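Local atomic coordinates of glutathione peroxidase-like protein (PDB entry 3DWV), a protein that probably reduces hydroperoxides as a glutathione peroxidase-type, tryparedoxin-dependent peroxidase of Trypanosoma brucei. Residues I51-S56 and K144-N149; G92-N97 and K118-G123; T81-P86 and E112-A117. The protein carries 1 engineered substitution. All coordinates share one frame; numbering follows the deposited sequence.

How the interactions relate
From the N terminus, the chain lays down strand 49-54 and, through helix 64-75, crosses over to strand 81-86, parallel to the first, a beta-alpha-beta unit. Interaction 3 then closes the loop from 81-86 to 112-117, setting an extended segment against this edge strand. Interaction 2 joins 92-97 to 118-123, so its segments alternate with those of interaction 3 and the two loops cross; Ile119 meets both Phe85 and Pro86. Interaction 1 spans the widest interval, 51-56 to 144-149, and encloses the other two. Backbone bonds of Phe85 to Tyr52 and Val54 tie interactions 1 and 3 through the sheet. Pro95 packs on Asn53 and Ile146, and Asn122 bonds to Ile146 O, so the loops of interactions 1 and 2 pack directly on each other.

Interaction 1: residues I51-S56 and K144-N149; sequences IYNVAS and KAIKWN
Asn53, near the C-terminal end of strand 49-54 in the central sheet of a thioredoxin-fold domain, fastens the loop that precedes strand 152-155 through a side-chain-to-backbone hydrogen bond. The acceptor, Trp148 O, lies in the amide plane of Asn53, whereas the donor stands 31° off the plane of the Trp148 carbonyl. That carbonyl oxygen has a second partner in Thr151 OG1, so two side chains grip it. CG of Asn53 sits between its own backbone N and carbonyl carbon (chi1 60°), and this swings the amide out from the strand into the loop. The methyl CG2 of Ile146 lies against the same amide, 3.5 Å from Asn53 ND2; the two side chains run antiparallel alongside one another, with Pro95 of the neighbouring loop touching both. Nearest in the backbone are Val54 and Asn149, whose CA atoms are 5.2 Å apart. Past the end of the strand the chain leads toward Cys58, the predicted active-site residue, which forms a disulfide with Cys106 in this oxidized form. Ala55, whose side chain is about 7 Å from that of Cys58, turns its methyl to the side-chain amide of Asn149 in the conformer given here. The polar link across the contact is a single, fairly straight bond: Asn53 ND2 gives a hydrogen to Trp148 O at 3.0 Å, with 164° at the hydrogen.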
loop_
_atom_site.group_PDB
_atom_site.type_symbol
_atom_site.label_atom_id
_atom_site.label_comp_id
_atom_site.label_asym_id
_atom_site.label_seq_id
_atom_site.Cartn_x
_atom_site.Cartn_y
_atom_site.Cartn_z
ATOM N N ILE A 51 3.058 2.039 2.324
ATOM C CA ILE A 51 1.662 1.949 1.871
ATOM C C ILE A 51 1.480 0.695 1.034
ATOM O O ILE A 51 2.070 0.544 -0.040
ATOM C CB ILE A 51 1.215 3.184 1.087
ATOM C CG1 ILE A 51 1.424 4.473 1.913
ATOM C CG2 ILE A 51 -0.233 3.014 0.624
ATOM C CD1 ILE A 51 1.045 5.733 1.106
ATOM N N TYR A 52 0.652 -0.189 1.615
ATOM C CA TYR A 52 0.288 -1.414 0.944
ATOM C C TYR A 52 -1.098 -1.442 0.301
ATOM O O TYR A 52 -2.005 -0.836 0.900
ATOM C CB TYR A 52 0.266 -2.522 1.986
ATOM C CG TYR A 52 1.568 -3.029 2.540
ATOM C CD1 TYR A 52 2.218 -2.418 3.592
ATOM C CD2 TYR A 52 2.144 -4.181 1.988
ATOM C CE1 TYR A 52 3.426 -2.927 4.085
ATOM C CE2 TYR A 52 3.328 -4.689 2.487
ATOM C CZ TYR A 52 3.973 -4.064 3.524
ATOM O OH TYR A 52 5.156 -4.576 4.020
ATOM N N ASN A 53 -1.251 -2.105 -0.834
ATOM C CA ASN A 53 -2.594 -2.494 -1.300
ATOM C C ASN A 53 -2.926 -3.891 -0.771
ATOM O O ASN A 53 -2.033 -4.733 -0.723
ATOM C CB ASN A 53 -2.719 -2.448 -2.831
ATOM C CG ASN A 53 -1.739 -3.390 -3.535
ATOM O OD1 ASN A 53 -0.547 -3.073 -3.562
ATOM N ND2 ASN A 53 -2.167 -4.509 -4.113
ATOM N N VAL A 54 -4.182 -4.116 -0.367
ATOM C CA VAL A 54 -4.512 -5.419 0.258
ATOM C C VAL A 54 -5.792 -5.896 -0.400
ATOM O O VAL A 54 -6.375 -5.249 -1.301
ATOM C CB VAL A 54 -4.608 -5.290 1.789
ATOM C CG1 VAL A 54 -3.309 -4.697 2.390
ATOM C CG2 VAL A 54 -5.769 -4.388 2.191
ATOM N N ALA A 55 -6.261 -7.022 0.053
ATOM C CA ALA A 55 -7.497 -7.610 -0.470
ATOM C C ALA A 55 -8.035 -8.569 0.605
ATOM O O ALA A 55 -7.358 -8.731 1.631
ATOM C CB ALA A 55 -7.267 -8.296 -1.810
ATOM N N SER A 56 -9.184 -9.184 0.429
ATOM C CA SER A 56 -9.718 -10.117 1.421
ATOM C C SER A 56 -8.743 -11.242 1.757
ATOM O O SER A 56 -7.888 -11.607 0.922
ATOM C CB SER A 56 -10.986 -10.764 0.858
ATOM O OG SER A 56 -12.022 -9.793 0.802
ATOM N N LYS A 144 3.941 -0.478 -14.937
ATOM C CA LYS A 144 3.778 0.103 -13.606
ATOM C C LYS A 144 2.544 -0.424 -12.913
ATOM O O LYS A 144 2.375 -0.046 -11.734
ATOM C CB LYS A 144 3.700 1.610 -13.720
ATOM C CG LYS A 144 2.489 2.128 -14.465
ATOM C CD LYS A 144 2.544 3.635 -14.754
ATOM C CE LYS A 144 1.731 4.071 -15.947
ATOM N NZ LYS A 144 2.514 4.548 -17.118
ATOM N N ALA A 145 1.728 -1.237 -13.563
ATOM C CA ALA A 145 0.557 -1.752 -12.881
ATOM C C ALA A 145 0.941 -2.439 -11.580
ATOM O O ALA A 145 2.007 -3.019 -11.448
ATOM C CB ALA A 145 -0.206 -2.755 -13.741
ATOM N N ILE A 146 -0.010 -2.403 -10.630
ATOM C CA ILE A 146 0.221 -3.228 -9.421
ATOM C C ILE A 146 -0.187 -4.659 -9.717
ATOM O O ILE A 146 -1.377 -4.890 -10.006
ATOM C CB ILE A 146 -0.647 -2.700 -8.253
ATOM C CG1 ILE A 146 -0.376 -1.222 -7.935
ATOM C CG2 ILE A 146 -0.531 -3.565 -7.004
ATOM C CD1 ILE A 146 1.010 -0.888 -7.457
ATOM N N LYS A 147 0.752 -5.599 -9.628
ATOM C CA LYS A 147 0.435 -6.997 -10.051
ATOM C C LYS A 147 -0.090 -7.814 -8.913
ATOM O O LYS A 147 -0.925 -8.689 -9.122
ATOM C CB LYS A 147 1.710 -7.580 -10.670
ATOM C CG LYS A 147 2.003 -6.932 -12.048
ATOM C CD LYS A 147 3.478 -7.077 -12.406
ATOM C CE LYS A 147 4.315 -5.940 -11.851
ATOM N NZ LYS A 147 4.011 -4.687 -12.593
ATOM N N TRP A 148 0.387 -7.548 -7.692
ATOM C CA TRP A 148 0.201 -8.405 -6.539
ATOM C C TRP A 148 -0.488 -7.751 -5.350
ATOM O O TRP A 148 -0.209 -6.582 -5.046
ATOM C CB TRP A 148 1.573 -8.860 -6.002
ATOM C CG TRP A 148 2.566 -9.235 -7.056
ATOM C CD1 TRP A 148 3.706 -8.557 -7.400
ATOM C CD2 TRP A 148 2.510 -10.389 -7.905
ATOM N NE1 TRP A 148 4.341 -9.232 -8.412
ATOM C CE2 TRP A 148 3.634 -10.354 -8.743
ATOM C CE3 TRP A 148 1.592 -11.442 -8.024
ATOM C CZ2 TRP A 148 3.892 -11.338 -9.707
ATOM C CZ3 TRP A 148 1.850 -12.408 -8.976
ATOM C CH2 TRP A 148 2.981 -12.350 -9.797
ATOM N N ASN A 149 -1.327 -8.532 -4.663
ATOM C CA ASN A 149 -1.754 -8.044 -3.348
ATOM C C ASN A 149 -0.522 -7.854 -2.466
ATOM O O ASN A 149 0.475 -8.585 -2.616
ATOM C CB ASN A 149 -2.750 -9.051 -2.787
ATOM C CG ASN A 149 -4.088 -8.935 -3.501
ATOM O OD1 ASN A 149 -4.773 -9.912 -3.831
ATOM N ND2 ASN A 149 -4.469 -7.695 -3.745
#

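Interaction 2: residues G92-N97 and K118-G123; sequences GQEPGN and KINVNG. Unlike the reference sequence in segment 92-97: Asn97 (reference Thr).
Glu94 and Asn122 bring two irregular segments closest together, their CA atoms 5.6 Å apart, joining the loop between strand 81-86 and helix 100-103 to the loop leading into helix 128-136. The carboxylate of Glu94 reaches over to the backbone of 118-123, its chain bent at chi2 (-66°) to bring both oxygens round. Glu94 OE1 takes the hydrogen of Val121 N at 2.9 Å on its syn lone pair, and Ser87 OG is a further partner of the same oxygen. Glu94 OE2 accepts three hydrogens. Asn120 ND2 meets Glu94 OE2 from above the carboxylate plane at 3.0 Å, nearly straight at 173°; Asn122 N arrives on the syn side, somewhat out of plane; and Gln93 NE2 uses the anti lone pair. The amide nitrogens of Gln93 and Asn120 each also bond to Phe90 O. In return, Asn122 ND2 donates to Gln93 O at 3.0 Å, within the carbonyl plane, and also to Ile146 O, while Asn122 OD1 accepts a hydrogen bond from Lys134 NZ. Beside this polar cluster, Pro95 CD presses on Val121 CG2 at 3.3 Å, a tight apolar pair. With its donors spread above and around the carboxylate, Glu94 is fixed in rotation as well as position. Its bonds pin the two loops together; so many N-H donors would also be expected to favour the charged form of this buried acid.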
loop_
_atom_site.group_PDB
_atom_site.type_symbol
_atom_site.label_atom_id
_atom_site.label_comp_id
_atom_site.label_asym_id
_atom_site.label_seq_id
_atom_site.Cartn_x
_atom_site.Cartn_y
_atom_site.Cartn_z
ATOM N N GLY A 92 -11.828 -6.282 -13.314
ATOM C CA GLY A 92 -11.074 -7.360 -13.922
ATOM C C GLY A 92 -9.573 -7.151 -13.890
ATOM O O GLY A 92 -8.800 -8.109 -14.093
ATOM N N GLN A 93 -9.121 -5.952 -13.607
ATOM C CA GLN A 93 -7.709 -5.632 -13.728
ATOM C C GLN A 93 -7.044 -5.341 -12.398
ATOM O O GLN A 93 -5.894 -4.849 -12.406
ATOM C CB GLN A 93 -7.564 -4.403 -14.644
ATOM C CG GLN A 93 -7.938 -3.106 -13.952
ATOM C CD GLN A 93 -9.405 -2.982 -13.559
ATOM O OE1 GLN A 93 -10.278 -3.234 -14.368
ATOM N NE2 GLN A 93 -9.725 -2.655 -12.307
ATOM N N GLU A 94 -7.720 -5.649 -11.282
ATOM C CA GLU A 94 -7.102 -5.379 -9.967
ATOM C C GLU A 94 -6.018 -6.398 -9.635
ATOM O O GLU A 94 -5.891 -7.446 -10.294
ATOM C CB GLU A 94 -8.210 -5.346 -8.903
ATOM C CG GLU A 94 -9.102 -4.109 -9.111
ATOM C CD GLU A 94 -8.340 -2.815 -8.859
ATOM O OE1 GLU A 94 -7.954 -2.558 -7.682
ATOM O OE2 GLU A 94 -8.173 -2.069 -9.856
ATOM N N PRO A 95 -5.172 -6.062 -8.679
ATOM C CA PRO A 95 -4.043 -6.925 -8.373
ATOM C C PRO A 95 -4.520 -8.322 -8.004
ATOM O O PRO A 95 -5.616 -8.501 -7.513
ATOM C CB PRO A 95 -3.364 -6.264 -7.165
ATOM C CG PRO A 95 -3.775 -4.809 -7.259
ATOM C CD PRO A 95 -5.158 -4.829 -7.828
ATOM N N GLY A 96 -3.623 -9.268 -8.286
ATOM C CA GLY A 96 -3.850 -10.647 -7.946
ATOM C C GLY A 96 -4.729 -11.350 -8.988
ATOM O O GLY A 96 -5.065 -10.894 -10.106
ATOM N N ASN A 97 -5.076 -12.570 -8.540
ATOM C CA ASN A 97 -5.898 -13.453 -9.375
ATOM C C ASN A 97 -7.384 -13.196 -9.207
ATOM O O ASN A 97 -8.007 -13.342 -8.142
ATOM C CB ASN A 97 -5.568 -14.912 -9.018
ATOM C CG ASN A 97 -6.339 -15.908 -9.871
ATOM O OD1 ASN A 97 -7.256 -15.592 -10.630
ATOM N ND2 ASN A 97 -5.938 -17.166 -9.733
ATOM N N LYS A 118 -12.033 1.099 0.379
ATOM C CA LYS A 118 -11.706 0.395 -0.866
ATOM C C LYS A 118 -11.599 1.340 -2.036
ATOM O O LYS A 118 -12.374 2.299 -2.135
ATOM C CB LYS A 118 -12.777 -0.666 -1.197
ATOM C CG LYS A 118 -12.691 -1.824 -0.195
ATOM C CD LYS A 118 -13.632 -2.987 -0.479
ATOM C CE LYS A 118 -13.010 -4.295 0.035
ATOM N NZ LYS A 118 -14.033 -5.343 0.312
ATOM N N ILE A 119 -10.634 1.079 -2.912
ATOM C CA ILE A 119 -10.274 1.877 -4.061
ATOM C C ILE A 119 -9.898 1.022 -5.265
ATOM O O ILE A 119 -9.588 -0.159 -5.072
ATOM C CB ILE A 119 -9.044 2.741 -3.719
ATOM C CG1 ILE A 119 -7.779 1.901 -3.486
ATOM C CG2 ILE A 119 -9.276 3.624 -2.508
ATOM C CD1 ILE A 119 -6.527 2.765 -3.573
ATOM N N ASN A 120 -9.903 1.582 -6.470
ATOM C CA ASN A 120 -9.301 0.868 -7.622
ATOM C C ASN A 120 -7.811 1.199 -7.604
ATOM O O ASN A 120 -7.475 2.396 -7.409
ATOM C CB ASN A 120 -9.877 1.233 -9.007
ATOM C CG ASN A 120 -11.105 0.430 -9.403
ATOM O OD1 ASN A 120 -12.247 0.921 -9.345
ATOM N ND2 ASN A 120 -10.861 -0.829 -9.800
ATOM N N VAL A 121 -6.950 0.166 -7.772
ATOM C CA VAL A 121 -5.546 0.612 -7.767
ATOM C C VAL A 121 -5.020 0.521 -9.207
ATOM O O VAL A 121 -3.983 1.143 -9.445
ATOM C CB VAL A 121 -4.637 -0.157 -6.845
ATOM C CG1 VAL A 121 -5.006 0.029 -5.371
ATOM C CG2 VAL A 121 -4.682 -1.640 -7.142
ATOM N N ASN A 122 -5.738 -0.212 -10.066
ATOM C CA ASN A 122 -5.411 -0.213 -11.500
ATOM C C ASN A 122 -6.605 0.247 -12.361
ATOM O O ASN A 122 -7.717 0.447 -11.856
ATOM C CB ASN A 122 -4.943 -1.593 -11.945
ATOM C CG ASN A 122 -3.697 -2.081 -11.250
ATOM O OD1 ASN A 122 -2.781 -1.300 -10.994
ATOM N ND2 ASN A 122 -3.640 -3.401 -11.022
ATOM N N GLY A 123 -6.392 0.421 -13.671
ATOM C CA GLY A 123 -7.443 0.739 -14.596
ATOM C C GLY A 123 -7.801 2.208 -14.692
ATOM O O GLY A 123 -7.180 3.082 -14.043
#

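Interaction 3: residues T81-P86 and E112-A117; sequences TVLAFP and EFPIMA
Each segment contributes a phenylalanine ring, and each ring has a side chain of the other segment over one face. Val82 CG1 sits over the centre of one face of the Phe113 ring, 3.8 Å from the centroid, in a CH-pi contact, and Ala84 CB meets the edge of that ring, near its plane. Over one face of Phe85 lies Met116, its CG 4.0 Å from the ring centroid and offset toward the rim; Met116 SD stands farther out and oblique, a Met-aromatic contact. These pairs lie on opposite sides of 81-86, an edge strand of the thioredoxin-fold sheet: Val82 and Phe113 pack on helix 64-75, with Ala84 on the same side of the strand, whereas Phe85 and Met116 pack on the other side, where Ile51 and Ile119 also touch Phe85. Phe113 CG lies between its own backbone N and carbonyl carbon (chi1 39°), which stands the ring up against the strand.

Leu83 CD2 rests against Pro114 CB, extending the apolar contact on the Phe85 side. Val82 O, by contrast, is buried without a hydrogen-bond partner, with Phe113 CB and Pro114 CD close to it. Between the two sides the backbones form a single bridge, Ala84 with Ile115, and the two segments run in roughly the same direction, 38° apart. Segment 112-117 thus uses the edge of 81-86 that strand 49-54 leaves open. Ala84 N donates to Pro114 O at 2.9 Å, and Met116 N donates to Ala84 O at 2.8 Å.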
loop_
_atom_site.group_PDB
_atom_site.type_symbol
_atom_site.label_atom_id
_atom_site.label_comp_id
_atom_site.label_asym_id
_atom_site.label_seq_id
_atom_site.Cartn_x
_atom_site.Cartn_y
_atom_site.Cartn_z
ATOM N N THR A 81 4.438 4.520 10.149
ATOM C CA THR A 81 3.128 3.809 10.126
ATOM C C THR A 81 3.063 2.982 8.849
ATOM O O THR A 81 3.854 3.187 7.918
ATOM C CB THR A 81 1.912 4.719 10.324
ATOM O OG1 THR A 81 0.720 3.926 10.627
ATOM C CG2 THR A 81 1.614 5.523 9.063
ATOM N N VAL A 82 2.136 2.030 8.859
ATOM C CA VAL A 82 1.781 1.266 7.659
ATOM C C VAL A 82 0.335 1.623 7.347
ATOM O O VAL A 82 -0.479 1.575 8.307
ATOM C CB VAL A 82 1.946 -0.235 7.945
ATOM C CG1 VAL A 82 1.316 -1.050 6.834
ATOM C CG2 VAL A 82 3.431 -0.533 8.172
ATOM N N LEU A 83 -0.004 1.945 6.101
ATOM C CA LEU A 83 -1.391 2.169 5.737
ATOM C C LEU A 83 -1.818 1.138 4.699
ATOM O O LEU A 83 -1.014 0.902 3.770
ATOM C CB LEU A 83 -1.575 3.542 5.085
ATOM C CG LEU A 83 -1.181 4.748 5.939
ATOM C CD1 LEU A 83 -1.453 6.039 5.171
ATOM C CD2 LEU A 83 -1.986 4.818 7.232
ATOM N N ALA A 84 -3.029 0.588 4.805
ATOM C CA ALA A 84 -3.472 -0.423 3.853
ATOM C C ALA A 84 -4.676 0.072 3.029
ATOM O O ALA A 84 -5.659 0.461 3.621
ATOM C CB ALA A 84 -3.851 -1.741 4.549
ATOM N N PHE A 85 -4.545 0.002 1.701
ATOM C CA PHE A 85 -5.663 0.305 0.820
ATOM C C PHE A 85 -6.236 -0.975 0.233
ATOM O O PHE A 85 -5.531 -1.610 -0.582
ATOM C CB PHE A 85 -5.223 1.204 -0.356
ATOM C CG PHE A 85 -5.019 2.647 0.059
ATOM C CD1 PHE A 85 -3.805 3.042 0.575
ATOM C CD2 PHE A 85 -6.018 3.605 -0.090
ATOM C CE1 PHE A 85 -3.565 4.356 0.914
ATOM C CE2 PHE A 85 -5.801 4.919 0.260
ATOM C CZ PHE A 85 -4.572 5.299 0.772
ATOM N N PRO A 86 -7.409 -1.429 0.645
ATOM C CA PRO A 86 -7.969 -2.635 0.018
ATOM C C PRO A 86 -8.531 -2.341 -1.372
ATOM O O PRO A 86 -9.127 -1.273 -1.573
ATOM C CB PRO A 86 -9.091 -3.052 0.974
ATOM C CG PRO A 86 -8.843 -2.251 2.218
ATOM C CD PRO A 86 -8.270 -0.939 1.744
ATOM N N GLU A 112 -3.525 -4.678 12.563
ATOM C CA GLU A 112 -3.244 -3.756 13.654
ATOM C C GLU A 112 -3.049 -2.324 13.174
ATOM O O GLU A 112 -3.153 -1.370 13.954
ATOM C CB GLU A 112 -1.968 -4.275 14.305
ATOM C CG GLU A 112 -2.207 -5.336 15.370
ATOM C CD GLU A 112 -0.898 -5.510 16.144
ATOM O OE1 GLU A 112 -0.554 -4.593 16.934
ATOM O OE2 GLU A 112 -0.273 -6.548 15.882
ATOM N N PHE A 113 -2.748 -2.183 11.876
ATOM C CA PHE A 113 -2.454 -0.865 11.277
ATOM C C PHE A 113 -3.696 -0.325 10.592
ATOM O O PHE A 113 -4.626 -1.125 10.385
ATOM C CB PHE A 113 -1.280 -0.972 10.308
ATOM C CG PHE A 113 -1.204 -2.220 9.446
ATOM C CD1 PHE A 113 -1.948 -2.325 8.291
ATOM C CD2 PHE A 113 -0.426 -3.309 9.740
ATOM C CE1 PHE A 113 -1.920 -3.415 7.436
ATOM C CE2 PHE A 113 -0.345 -4.414 8.924
ATOM C CZ PHE A 113 -1.122 -4.519 7.759
ATOM N N PRO A 114 -3.785 0.956 10.246
ATOM C CA PRO A 114 -4.961 1.508 9.562
ATOM C C PRO A 114 -5.251 0.941 8.180
ATOM O O PRO A 114 -4.376 0.768 7.329
ATOM C CB PRO A 114 -4.624 3.002 9.404
ATOM C CG PRO A 114 -3.737 3.248 10.606
ATOM C CD PRO A 114 -2.814 2.027 10.576
ATOM N N ILE A 115 -6.565 0.717 7.995
ATOM C CA ILE A 115 -7.055 0.251 6.697
ATOM C C ILE A 115 -8.031 1.300 6.172
ATOM O O ILE A 115 -8.912 1.799 6.880
ATOM C CB ILE A 115 -7.750 -1.113 6.750
ATOM C CG1 ILE A 115 -6.895 -2.184 7.431
ATOM C CG2 ILE A 115 -8.195 -1.582 5.378
ATOM C CD1 ILE A 115 -7.669 -3.354 7.973
ATOM N N MET A 116 -7.823 1.629 4.918
ATOM C CA MET A 116 -8.578 2.725 4.315
ATOM C C MET A 116 -9.817 2.189 3.606
ATOM O O MET A 116 -10.058 0.973 3.528
ATOM C CB MET A 116 -7.659 3.556 3.408
ATOM C CG MET A 116 -6.411 4.088 4.132
ATOM S SD MET A 116 -6.768 5.387 5.345
ATOM C CE MET A 116 -6.460 4.545 6.897
ATOM N N ALA A 117 -10.645 3.123 3.094
ATOM C CA ALA A 117 -11.762 2.654 2.263
ATOM C C ALA A 117 -11.277 2.026 0.956
ATOM O O ALA A 117 -10.191 2.443 0.483
ATOM C CB ALA A 117 -12.673 3.824 1.891
#